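Local coordinates for poly-gamma-glutamate hydrolase (Bacillus phage phiNIT1, PDB 3A9L), which hydrolyses the gamma-glutamyl linkages of bacterial poly-gamma-glutamate as a phage-encoded zinc peptidase, at residues 34-44 with 59-68; 103-114 with 163-173. All blocks are in the same frame, centred on the assembly; numbering follows the deposited sequence.

Both contacts belong to one mixed sheet, in which strand 34-42 of contact 1 lies next to strand 98-105 of contact 2, and they converge on the zinc site. Their centres are about 17 Å apart, yet His40 from contact 1 and His103 from contact 2 bind the same zinc ion, ND1 of His40 lying 3.2 Å from ND1 of His103. Glu45, just beyond segment 34-44, completes the protein ligands. Water 1, 2.3 Å from the zinc ion, is also held by Gly104 and Glu165 of contact 2. A bound phosphate, probably from the crystallisation liquor, lies about 3 Å from the side chains of His40 and Glu165 and may mark the substrate pocket.

Contact 1. Residues 34-44 with 59-68; sequences MIYFSPHAGGI and TGGSLYLFQG. With ZN (zinc ion), chain C.
Strands 34-38 and 62-68 run parallel, 18° apart, and a beta bulge shifts their register by one residue between Ser38 and Ala41. They are the two strands of a beta-alpha-beta unit whose crossover is helix 48-59. Ahead of the bulge Phe66 N donates to Ser38 O; beyond it Ala41 N donates to Phe66 O (2.9 Å), leaving Pro39 and His40 as the corner between. On one face CB of Phe37 packs 3.7 Å from CB of Tyr64, and CD1 of Ile35 lies alongside the same tyrosine. The Phe66 ring, with CG anti to the backbone N (chi1 -176°), lies beside Pro39 O, and CD1 of Ile44, from the end of the following turn, meets its edge, 4.1 Å from CD1 of Phe66. On the opposite face Ala41 CB rests 3.8 Å from Leu65 CD2, while helix 48-59 packs over both. At the start of the pair, Thr59 OG1, hydrogen-bonded to Val55 O, also lies 3.3 Å from CE2 of Tyr36, and Gly61 CA sits at the edge of that ring; the Tyr36 hydroxyl bonds to Glu203 of helix 190-209. The corner is pinned by an ST turn, His40 N donating to Ser38 OG (3.0 Å), and Ser38 OG also bonds to Phe102 of strand 98-105. The imidazole of His40 has Pro39 CG over the centre of one face, its NE2 bonds to Val79 O, and its ND1 reaches the zinc ion at 2.2 Å. His40 thus sits in the bulge, directed away from the neighbouring strand, while pairing resumes at Ala41; the bond at NE2 would probably strengthen ND1 as a donor to zinc.

Contact 2. Residues 103-114 with 163-173; sequences HGYKDDYNKNTL and QLEISSAQRRA. With ZN (zinc ion), chain C.
Ser167 OG is gripped by three groups at the point where strand 163-167 passes into helix 168-173: it donates to Asn110 O (2.8 Å), in the carbonyl plane on a lone pair, and accepts from Asn112 N and Gln170 N. The last of these makes Ser167 an N-cap, so one hydroxyl ties the helix start to loop 106-112. Strand 163-167 itself lies between two neighbours in the mixed sheet, parallel to 103-105 and antiparallel to 113-114. Ile166 O takes Tyr105 N and Arg171 NE on opposite faces of its carbonyl plane. The guanidinium of Arg171 lays one face over Gly104 CA, 3.4 Å from NE, where the glycine leaves room for it, and NH1 goes on to Val46 O. Tyr105 has CG between its backbone N and carbonyl carbon (chi1 77°), which turns the ring back over the strand: Ser167 CB sits over one face, 3.5 Å from CZ of the tyrosine. Further along the loop, Asp108 OD1 receives Ser168 OG (2.8 Å) and Arg172 NH2 (3.2 Å) from opposite faces of the carboxylate plane, the second as part of a salt bridge, and Arg172 also makes a cation-pi contact with Trp180. At the zinc end the planes of the Glu165 carboxylate and the His103 imidazole are 17° apart, with CD of Glu165 3.4 Å from CB of His103. The ring binds zinc through ND1, beside His40 and Glu45. Water 1, bound to the metal, donates one hydrogen bond to Gly104 O and the other to Glu165 OE1, at 2.8 Å.

Contact 1. Residues 34-44 with 59-68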
loop_
_atom_site.group_PDB
_atom_site.type_symbol
_atom_site.label_atom_id
_atom_site.label_comp_id
_atom_site.label_asym_id
_atom_site.label_seq_id
_atom_site.Cartn_x
_atom_site.Cartn_y
_atom_site.Cartn_z
ATOM N N MET A 34 -8.214 5.819 12.221
ATOM C CA MET A 34 -7.345 6.913 11.786
ATOM C C MET A 34 -6.466 6.598 10.568
ATOM O O MET A 34 -5.847 5.523 10.485
ATOM C CB MET A 34 -6.455 7.360 12.962
ATOM C CG MET A 34 -5.534 8.538 12.683
ATOM S SD MET A 34 -6.377 9.974 12.004
ATOM C CE MET A 34 -6.954 10.777 13.457
ATOM N N ILE A 35 -6.392 7.547 9.627
ATOM C CA ILE A 35 -5.586 7.363 8.431
ATOM C C ILE A 35 -4.784 8.656 8.165
ATOM O O ILE A 35 -5.340 9.738 8.144
ATOM C CB ILE A 35 -6.460 7.009 7.180
ATOM C CG1 ILE A 35 -5.591 6.892 5.925
ATOM C CG2 ILE A 35 -7.623 8.019 7.010
ATOM C CD1 ILE A 35 -6.333 6.432 4.639
ATOM N N TYR A 36 -3.477 8.510 8.005
ATOM C CA TYR A 36 -2.622 9.625 7.728
ATOM C C TYR A 36 -2.215 9.526 6.300
ATOM O O TYR A 36 -1.784 8.472 5.838
ATOM C CB TYR A 36 -1.394 9.558 8.616
ATOM C CG TYR A 36 -1.707 9.710 10.069
ATOM C CD1 TYR A 36 -2.061 10.955 10.585
ATOM C CD2 TYR A 36 -1.682 8.616 10.931
ATOM C CE1 TYR A 36 -2.337 11.123 11.931
ATOM C CE2 TYR A 36 -1.986 8.783 12.297
ATOM C CZ TYR A 36 -2.293 10.049 12.769
ATOM O OH TYR A 36 -2.596 10.252 14.093
ATOM N N PHE A 37 -2.353 10.626 5.576
ATOM C CA PHE A 37 -2.188 10.511 4.126
ATOM C C PHE A 37 -1.866 11.819 3.443
ATOM O O PHE A 37 -2.034 12.895 4.004
ATOM C CB PHE A 37 -3.432 9.857 3.500
ATOM C CG PHE A 37 -4.566 10.797 3.284
ATOM C CD1 PHE A 37 -5.443 11.125 4.329
ATOM C CD2 PHE A 37 -4.752 11.383 2.040
ATOM C CE1 PHE A 37 -6.495 12.028 4.111
ATOM C CE2 PHE A 37 -5.794 12.290 1.814
ATOM C CZ PHE A 37 -6.655 12.624 2.845
ATOM N N SER A 38 -1.375 11.712 2.215
ATOM C CA SER A 38 -1.169 12.880 1.388
ATOM C C SER A 38 -1.503 12.575 -0.094
ATOM O O SER A 38 -1.141 11.518 -0.618
ATOM C CB SER A 38 0.242 13.434 1.550
ATOM O OG SER A 38 0.439 14.478 0.611
ATOM N N PRO A 39 -2.247 13.486 -0.751
ATOM C CA PRO A 39 -2.446 13.346 -2.196
ATOM C C PRO A 39 -1.279 13.924 -3.007
ATOM O O PRO A 39 -1.223 13.751 -4.241
ATOM C CB PRO A 39 -3.722 14.152 -2.455
ATOM C CG PRO A 39 -3.765 15.200 -1.382
ATOM C CD PRO A 39 -3.082 14.560 -0.159
ATOM N N HIS A 40 -0.397 14.631 -2.299
ATOM C CA HIS A 40 0.730 15.391 -2.877
ATOM C C HIS A 40 2.095 14.930 -2.314
ATOM O O HIS A 40 2.976 15.747 -1.939
ATOM C CB HIS A 40 0.472 16.916 -2.739
ATOM C CG HIS A 40 -0.900 17.338 -3.202
ATOM N ND1 HIS A 40 -1.583 18.408 -2.665
ATOM C CD2 HIS A 40 -1.727 16.807 -4.136
ATOM C CE1 HIS A 40 -2.770 18.514 -3.232
ATOM N NE2 HIS A 40 -2.886 17.544 -4.123
ATOM N N ALA A 41 2.277 13.605 -2.267
ATOM C CA ALA A 41 3.490 13.015 -1.694
ATOM C C ALA A 41 4.625 12.805 -2.716
ATOM O O ALA A 41 4.519 13.232 -3.856
ATOM C CB ALA A 41 3.164 11.714 -0.973
ATOM N N GLY A 42 5.710 12.163 -2.274
ATOM C CA GLY A 42 6.925 12.020 -3.088
ATOM C C GLY A 42 7.440 13.413 -3.354
ATOM O O GLY A 42 7.487 14.225 -2.438
ATOM N N GLY A 43 7.795 13.673 -4.611
ATOM C CA GLY A 43 8.269 14.977 -5.105
ATOM C C GLY A 43 7.258 16.121 -5.295
ATOM O O GLY A 43 7.665 17.276 -5.416
ATOM N N ILE A 44 5.951 15.840 -5.311
ATOM C CA ILE A 44 4.940 16.927 -5.464
ATOM C C ILE A 44 5.045 17.974 -4.326
ATOM O O ILE A 44 5.212 19.196 -4.581
ATOM C CB ILE A 44 3.477 16.394 -5.607
ATOM C CG1 ILE A 44 3.398 15.200 -6.563
ATOM C CG2 ILE A 44 2.517 17.525 -6.045
ATOM C CD1 ILE A 44 2.151 14.327 -6.402
ATOM N N THR A 59 2.206 5.581 15.309
ATOM C CA THR A 59 0.785 5.457 15.696
ATOM C C THR A 59 0.140 4.114 15.382
ATOM O O THR A 59 -0.777 3.682 16.083
ATOM C CB THR A 59 -0.087 6.561 15.027
ATOM O OG1 THR A 59 0.078 6.497 13.606
ATOM C CG2 THR A 59 0.342 7.972 15.487
ATOM N N GLY A 60 0.599 3.472 14.314
ATOM C CA GLY A 60 -0.119 2.326 13.736
ATOM C C GLY A 60 -1.363 2.767 12.961
ATOM O O GLY A 60 -2.269 1.979 12.715
ATOM N N GLY A 61 -1.420 4.058 12.605
ATOM C CA GLY A 61 -2.476 4.581 11.748
ATOM C C GLY A 61 -2.351 3.956 10.374
ATOM O O GLY A 61 -1.294 3.441 10.047
ATOM N N SER A 62 -3.443 3.932 9.599
ATOM C CA SER A 62 -3.355 3.555 8.190
ATOM C C SER A 62 -2.629 4.688 7.431
ATOM O O SER A 62 -2.503 5.820 7.942
ATOM C CB SER A 62 -4.731 3.322 7.553
ATOM O OG SER A 62 -5.523 2.350 8.209
ATOM N N LEU A 63 -2.145 4.351 6.237
ATOM C CA LEU A 63 -1.339 5.219 5.391
ATOM C C LEU A 63 -1.894 5.188 3.979
ATOM O O LEU A 63 -2.334 4.139 3.491
ATOM C CB LEU A 63 0.121 4.713 5.375
ATOM C CG LEU A 63 1.194 5.218 4.398
ATOM C CD1 LEU A 63 2.618 5.072 4.975
ATOM C CD2 LEU A 63 1.101 4.571 3.006
ATOM N N TYR A 64 -1.864 6.344 3.316
ATOM C CA TYR A 64 -2.101 6.407 1.873
ATOM C C TYR A 64 -1.229 7.511 1.361
ATOM O O TYR A 64 -1.202 8.564 1.992
ATOM C CB TYR A 64 -3.547 6.758 1.565
ATOM C CG TYR A 64 -3.765 7.078 0.100
ATOM C CD1 TYR A 64 -3.551 8.377 -0.392
ATOM C CD2 TYR A 64 -4.175 6.105 -0.784
ATOM C CE1 TYR A 64 -3.745 8.673 -1.696
ATOM C CE2 TYR A 64 -4.388 6.401 -2.110
ATOM C CZ TYR A 64 -4.160 7.674 -2.553
ATOM O OH TYR A 64 -4.334 7.984 -3.861
ATOM N N LEU A 65 -0.545 7.281 0.233
ATOM C CA LEU A 65 0.304 8.308 -0.415
ATOM C C LEU A 65 0.192 8.275 -1.924
ATOM O O LEU A 65 0.503 7.255 -2.543
ATOM C CB LEU A 65 1.772 8.044 -0.098
ATOM C CG LEU A 65 2.303 8.026 1.303
ATOM C CD1 LEU A 65 3.723 7.566 1.212
ATOM C CD2 LEU A 65 2.220 9.440 1.923
ATOM N N PHE A 66 -0.236 9.374 -2.529
ATOM C CA PHE A 66 -0.159 9.514 -3.995
ATOM C C PHE A 66 1.100 10.293 -4.239
ATOM O O PHE A 66 1.187 11.457 -3.835
ATOM C CB PHE A 66 -1.389 10.257 -4.568
ATOM C CG PHE A 66 -1.405 10.342 -6.073
ATOM C CD1 PHE A 66 -0.787 11.428 -6.724
ATOM C CD2 PHE A 66 -2.057 9.383 -6.848
ATOM C CE1 PHE A 66 -0.776 11.518 -8.118
ATOM C CE2 PHE A 66 -2.053 9.476 -8.238
ATOM C CZ PHE A 66 -1.414 10.552 -8.873
ATOM N N GLN A 67 2.096 9.629 -4.840
ATOM C CA GLN A 67 3.479 10.150 -4.844
ATOM C C GLN A 67 3.944 10.545 -6.235
ATOM O O GLN A 67 3.830 9.734 -7.151
ATOM C CB GLN A 67 4.451 9.065 -4.329
ATOM C CG GLN A 67 4.336 8.681 -2.841
ATOM C CD GLN A 67 5.613 8.015 -2.321
ATOM O OE1 GLN A 67 6.332 8.594 -1.515
ATOM N NE2 GLN A 67 5.933 6.845 -2.839
ATOM N N GLY A 68 4.480 11.769 -6.377
ATOM C CA GLY A 68 5.278 12.133 -7.556
ATOM C C GLY A 68 6.665 11.502 -7.536
ATOM O O GLY A 68 7.318 11.464 -6.490
HETATM ZN ZN ZN C . -0.954 19.899 -1.190
HETATM O O HOH W 1 -0.586 21.993 -0.377
#

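Contact 2. Residues 103-114 with 163-173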
loop_
_atom_site.group_PDB
_atom_site.type_symbol
_atom_site.label_atom_id
_atom_site.label_comp_id
_atom_site.label_asym_id
_atom_site.label_seq_id
_atom_site.Cartn_x
_atom_site.Cartn_y
_atom_site.Cartn_z
ATOM N N HIS A 103 0.320 18.370 3.852
ATOM C CA HIS A 103 0.536 19.209 2.661
ATOM C C HIS A 103 1.733 20.087 2.751
ATOM O O HIS A 103 2.226 20.408 3.844
ATOM C CB HIS A 103 -0.689 20.073 2.368
ATOM C CG HIS A 103 -1.838 19.301 1.799
ATOM N ND1 HIS A 103 -2.042 19.173 0.447
ATOM C CD2 HIS A 103 -2.829 18.596 2.403
ATOM C CE1 HIS A 103 -3.111 18.422 0.238
ATOM N NE2 HIS A 103 -3.609 18.066 1.408
ATOM N N GLY A 104 2.234 20.475 1.584
ATOM C CA GLY A 104 3.355 21.424 1.533
ATOM C C GLY A 104 2.959 22.722 0.826
ATOM O O GLY A 104 2.346 22.685 -0.237
ATOM N N TYR A 105 3.280 23.873 1.413
ATOM C CA TYR A 105 3.012 25.127 0.701
ATOM C C TYR A 105 4.315 25.903 0.605
ATOM O O TYR A 105 5.228 25.660 1.393
ATOM C CB TYR A 105 1.840 25.939 1.335
ATOM C CG TYR A 105 2.188 26.680 2.609
ATOM C CD1 TYR A 105 2.670 27.991 2.568
ATOM C CD2 TYR A 105 2.042 26.071 3.864
ATOM C CE1 TYR A 105 3.001 28.678 3.753
ATOM C CE2 TYR A 105 2.362 26.754 5.054
ATOM C CZ TYR A 105 2.838 28.052 4.987
ATOM O OH TYR A 105 3.162 28.718 6.148
ATOM N N LYS A 106 4.407 26.799 -0.381
ATOM C CA LYS A 106 5.616 27.565 -0.639
ATOM C C LYS A 106 5.781 28.746 0.319
ATOM O O LYS A 106 4.959 29.671 0.377
ATOM C CB LYS A 106 5.659 28.041 -2.101
ATOM C CG LYS A 106 7.076 28.341 -2.634
ATOM C CD LYS A 106 7.143 28.069 -4.138
ATOM C CE LYS A 106 8.565 27.936 -4.641
ATOM N NZ LYS A 106 9.350 29.176 -4.410
ATOM N N ASP A 107 6.823 28.657 1.123
ATOM C CA ASP A 107 7.315 29.811 1.852
ATOM C C ASP A 107 8.661 29.357 2.310
ATOM O O ASP A 107 8.775 28.682 3.321
ATOM C CB ASP A 107 6.439 30.206 3.047
ATOM C CG ASP A 107 6.911 31.496 3.710
ATOM O OD1 ASP A 107 7.896 32.109 3.207
ATOM O OD2 ASP A 107 6.311 31.894 4.730
ATOM N N ASP A 108 9.677 29.700 1.533
ATOM C CA ASP A 108 11.046 29.348 1.875
ATOM C C ASP A 108 11.586 30.253 2.976
ATOM O O ASP A 108 12.711 30.065 3.452
ATOM C CB ASP A 108 11.940 29.497 0.642
ATOM C CG ASP A 108 11.697 28.420 -0.400
ATOM O OD1 ASP A 108 11.636 27.229 -0.041
ATOM O OD2 ASP A 108 11.618 28.774 -1.598
ATOM N N TYR A 109 10.795 31.244 3.366
ATOM C CA TYR A 109 11.293 32.286 4.261
ATOM C C TYR A 109 10.769 32.220 5.705
ATOM O O TYR A 109 11.286 32.898 6.595
ATOM C CB TYR A 109 11.088 33.661 3.620
ATOM C CG TYR A 109 12.004 33.863 2.433
ATOM C CD1 TYR A 109 13.329 34.266 2.612
ATOM C CD2 TYR A 109 11.550 33.639 1.126
ATOM C CE1 TYR A 109 14.188 34.430 1.523
ATOM C CE2 TYR A 109 12.406 33.809 0.023
ATOM C CZ TYR A 109 13.718 34.198 0.236
ATOM O OH TYR A 109 14.561 34.367 -0.827
ATOM N N ASN A 110 9.752 31.393 5.939
ATOM C CA ASN A 110 9.208 31.225 7.292
ATOM C C ASN A 110 8.838 29.807 7.527
ATOM O O ASN A 110 8.153 29.213 6.706
ATOM C CB ASN A 110 7.920 32.017 7.497
ATOM C CG ASN A 110 8.079 33.437 7.158
ATOM O OD1 ASN A 110 8.572 34.212 7.965
ATOM N ND2 ASN A 110 7.686 33.804 5.949
ATOM N N LYS A 111 9.251 29.309 8.686
ATOM C CA LYS A 111 8.774 28.040 9.215
ATOM C C LYS A 111 7.417 28.202 9.892
ATOM O O LYS A 111 7.288 28.893 10.922
ATOM C CB LYS A 111 9.802 27.463 10.187
ATOM C CG LYS A 111 11.112 27.079 9.509
ATOM C CD LYS A 111 11.815 25.939 10.258
ATOM C CE LYS A 111 12.113 26.328 11.709
ATOM N NZ LYS A 111 13.152 25.424 12.293
ATOM N N ASN A 112 6.410 27.556 9.304
ATOM C CA ASN A 112 5.076 27.596 9.831
ATOM C C ASN A 112 4.235 26.418 9.385
ATOM O O ASN A 112 4.469 25.843 8.313
ATOM C CB ASN A 112 4.393 28.910 9.423
ATOM C CG ASN A 112 3.338 29.310 10.387
ATOM O OD1 ASN A 112 3.125 28.647 11.380
ATOM N ND2 ASN A 112 2.662 30.412 10.108
ATOM N N THR A 113 3.246 26.093 10.212
ATOM C CA THR A 113 2.217 25.123 9.894
ATOM C C THR A 113 0.826 25.731 10.131
ATOM O O THR A 113 0.558 26.259 11.210
ATOM C CB THR A 113 2.377 23.833 10.730
ATOM O OG1 THR A 113 3.652 23.227 10.427
ATOM C CG2 THR A 113 1.249 22.855 10.414
ATOM N N LEU A 114 -0.025 25.629 9.101
ATOM C CA LEU A 114 -1.374 26.180 9.076
ATOM C C LEU A 114 -2.351 25.016 9.063
ATOM O O LEU A 114 -2.434 24.253 8.079
ATOM C CB LEU A 114 -1.579 27.102 7.852
ATOM C CG LEU A 114 -0.484 28.154 7.575
ATOM C CD1 LEU A 114 -0.667 28.802 6.211
ATOM C CD2 LEU A 114 -0.459 29.221 8.679
ATOM N N GLN A 163 -6.406 19.121 8.214
ATOM C CA GLN A 163 -5.428 19.364 7.194
ATOM C C GLN A 163 -4.207 20.120 7.769
ATOM O O GLN A 163 -4.364 21.170 8.429
ATOM C CB GLN A 163 -6.070 20.177 6.051
ATOM C CG GLN A 163 -5.070 20.468 4.956
ATOM C CD GLN A 163 -5.629 21.324 3.835
ATOM O OE1 GLN A 163 -5.937 20.811 2.783
ATOM N NE2 GLN A 163 -5.729 22.649 4.060
ATOM N N LEU A 164 -3.000 19.618 7.503
ATOM C CA LEU A 164 -1.799 20.386 7.826
ATOM C C LEU A 164 -1.132 20.905 6.567
ATOM O O LEU A 164 -0.864 20.162 5.658
ATOM C CB LEU A 164 -0.769 19.578 8.642
ATOM C CG LEU A 164 -1.096 19.160 10.089
ATOM C CD1 LEU A 164 -2.185 18.107 10.135
ATOM C CD2 LEU A 164 0.167 18.625 10.784
ATOM N N GLU A 165 -0.851 22.194 6.520
ATOM C CA GLU A 165 -0.169 22.737 5.346
ATOM C C GLU A 165 1.165 23.269 5.845
ATOM O O GLU A 165 1.199 24.261 6.586
ATOM C CB GLU A 165 -1.043 23.814 4.687
ATOM C CG GLU A 165 -2.237 23.263 3.820
ATOM C CD GLU A 165 -1.943 23.182 2.326
ATOM O OE1 GLU A 165 -0.840 23.521 1.907
ATOM O OE2 GLU A 165 -2.814 22.746 1.559
ATOM N N ILE A 166 2.254 22.576 5.467
ATOM C CA ILE A 166 3.560 22.823 6.025
ATOM C C ILE A 166 4.445 23.589 5.037
ATOM O O ILE A 166 4.616 23.176 3.891
ATOM C CB ILE A 166 4.228 21.477 6.441
ATOM C CG1 ILE A 166 3.171 20.527 7.044
ATOM C CG2 ILE A 166 5.346 21.714 7.434
ATOM C CD1 ILE A 166 3.777 19.217 7.475
ATOM N N SER A 167 5.003 24.698 5.496
ATOM C CA SER A 167 5.771 25.603 4.633
ATOM C C SER A 167 7.052 24.922 4.155
ATOM O O SER A 167 7.572 24.028 4.826
ATOM C CB SER A 167 6.131 26.887 5.376
ATOM O OG SER A 167 7.139 26.619 6.338
ATOM N N SER A 168 7.542 25.363 3.001
ATOM C CA SER A 168 8.705 24.768 2.376
ATOM C C SER A 168 9.936 24.925 3.260
ATOM O O SER A 168 10.794 24.036 3.272
ATOM C CB SER A 168 8.959 25.351 0.975
ATOM O OG SER A 168 9.024 26.767 1.000
ATOM N N ALA A 169 10.021 26.045 3.982
ATOM C CA ALA A 169 11.099 26.274 4.950
ATOM C C ALA A 169 11.059 25.221 6.043
ATOM O O ALA A 169 12.111 24.713 6.492
ATOM C CB ALA A 169 10.974 27.627 5.568
ATOM N N GLN A 170 9.845 24.893 6.486
ATOM C CA GLN A 170 9.705 24.012 7.637
ATOM C C GLN A 170 10.103 22.582 7.282
ATOM O O GLN A 170 10.804 21.894 8.064
ATOM C CB GLN A 170 8.285 24.054 8.215
ATOM C CG GLN A 170 8.045 22.960 9.301
ATOM C CD GLN A 170 8.893 23.139 10.548
ATOM O OE1 GLN A 170 8.527 23.872 11.461
ATOM N NE2 GLN A 170 10.014 22.444 10.610
ATOM N N ARG A 171 9.607 22.135 6.128
ATOM C CA ARG A 171 9.942 20.843 5.545
ATOM C C ARG A 171 11.434 20.718 5.194
ATOM O O ARG A 171 12.004 19.639 5.354
ATOM C CB ARG A 171 9.064 20.566 4.330
ATOM C CG ARG A 171 7.568 20.608 4.629
ATOM C CD ARG A 171 6.708 20.372 3.380
ATOM N NE ARG A 171 6.541 21.562 2.567
ATOM C CZ ARG A 171 6.897 21.654 1.283
ATOM N NH1 ARG A 171 7.425 20.608 0.621
ATOM N NH2 ARG A 171 6.696 22.788 0.643
ATOM N N ARG A 172 12.078 21.806 4.757
ATOM C CA ARG A 172 13.524 21.785 4.595
ATOM C C ARG A 172 14.229 21.574 5.937
ATOM O O ARG A 172 15.254 20.910 5.968
ATOM C CB ARG A 172 14.091 23.015 3.846
ATOM C CG ARG A 172 14.114 22.871 2.330
ATOM C CD ARG A 172 14.803 24.041 1.651
ATOM N NE ARG A 172 14.038 24.643 0.551
ATOM C CZ ARG A 172 13.994 24.226 -0.718
ATOM N NH1 ARG A 172 14.648 23.138 -1.134
ATOM N NH2 ARG A 172 13.265 24.905 -1.588
ATOM N N ALA A 173 13.636 22.064 7.037
ATOM C CA ALA A 173 14.230 21.912 8.359
ATOM C C ALA A 173 14.012 20.515 8.978
ATOM O O ALA A 173 14.670 20.175 9.944
ATOM C CB ALA A 173 13.785 23.049 9.319
HETATM ZN ZN ZN C . -0.954 19.899 -1.190
HETATM O O HOH W 2 -6.226 18.009 2.549
HETATM O O HOH W 1 -0.586 21.993 -0.377
HETATM O O HOH W 3 5.607 24.633 11.499
HETATM O O HOH W 4 -4.615 23.624 6.666
#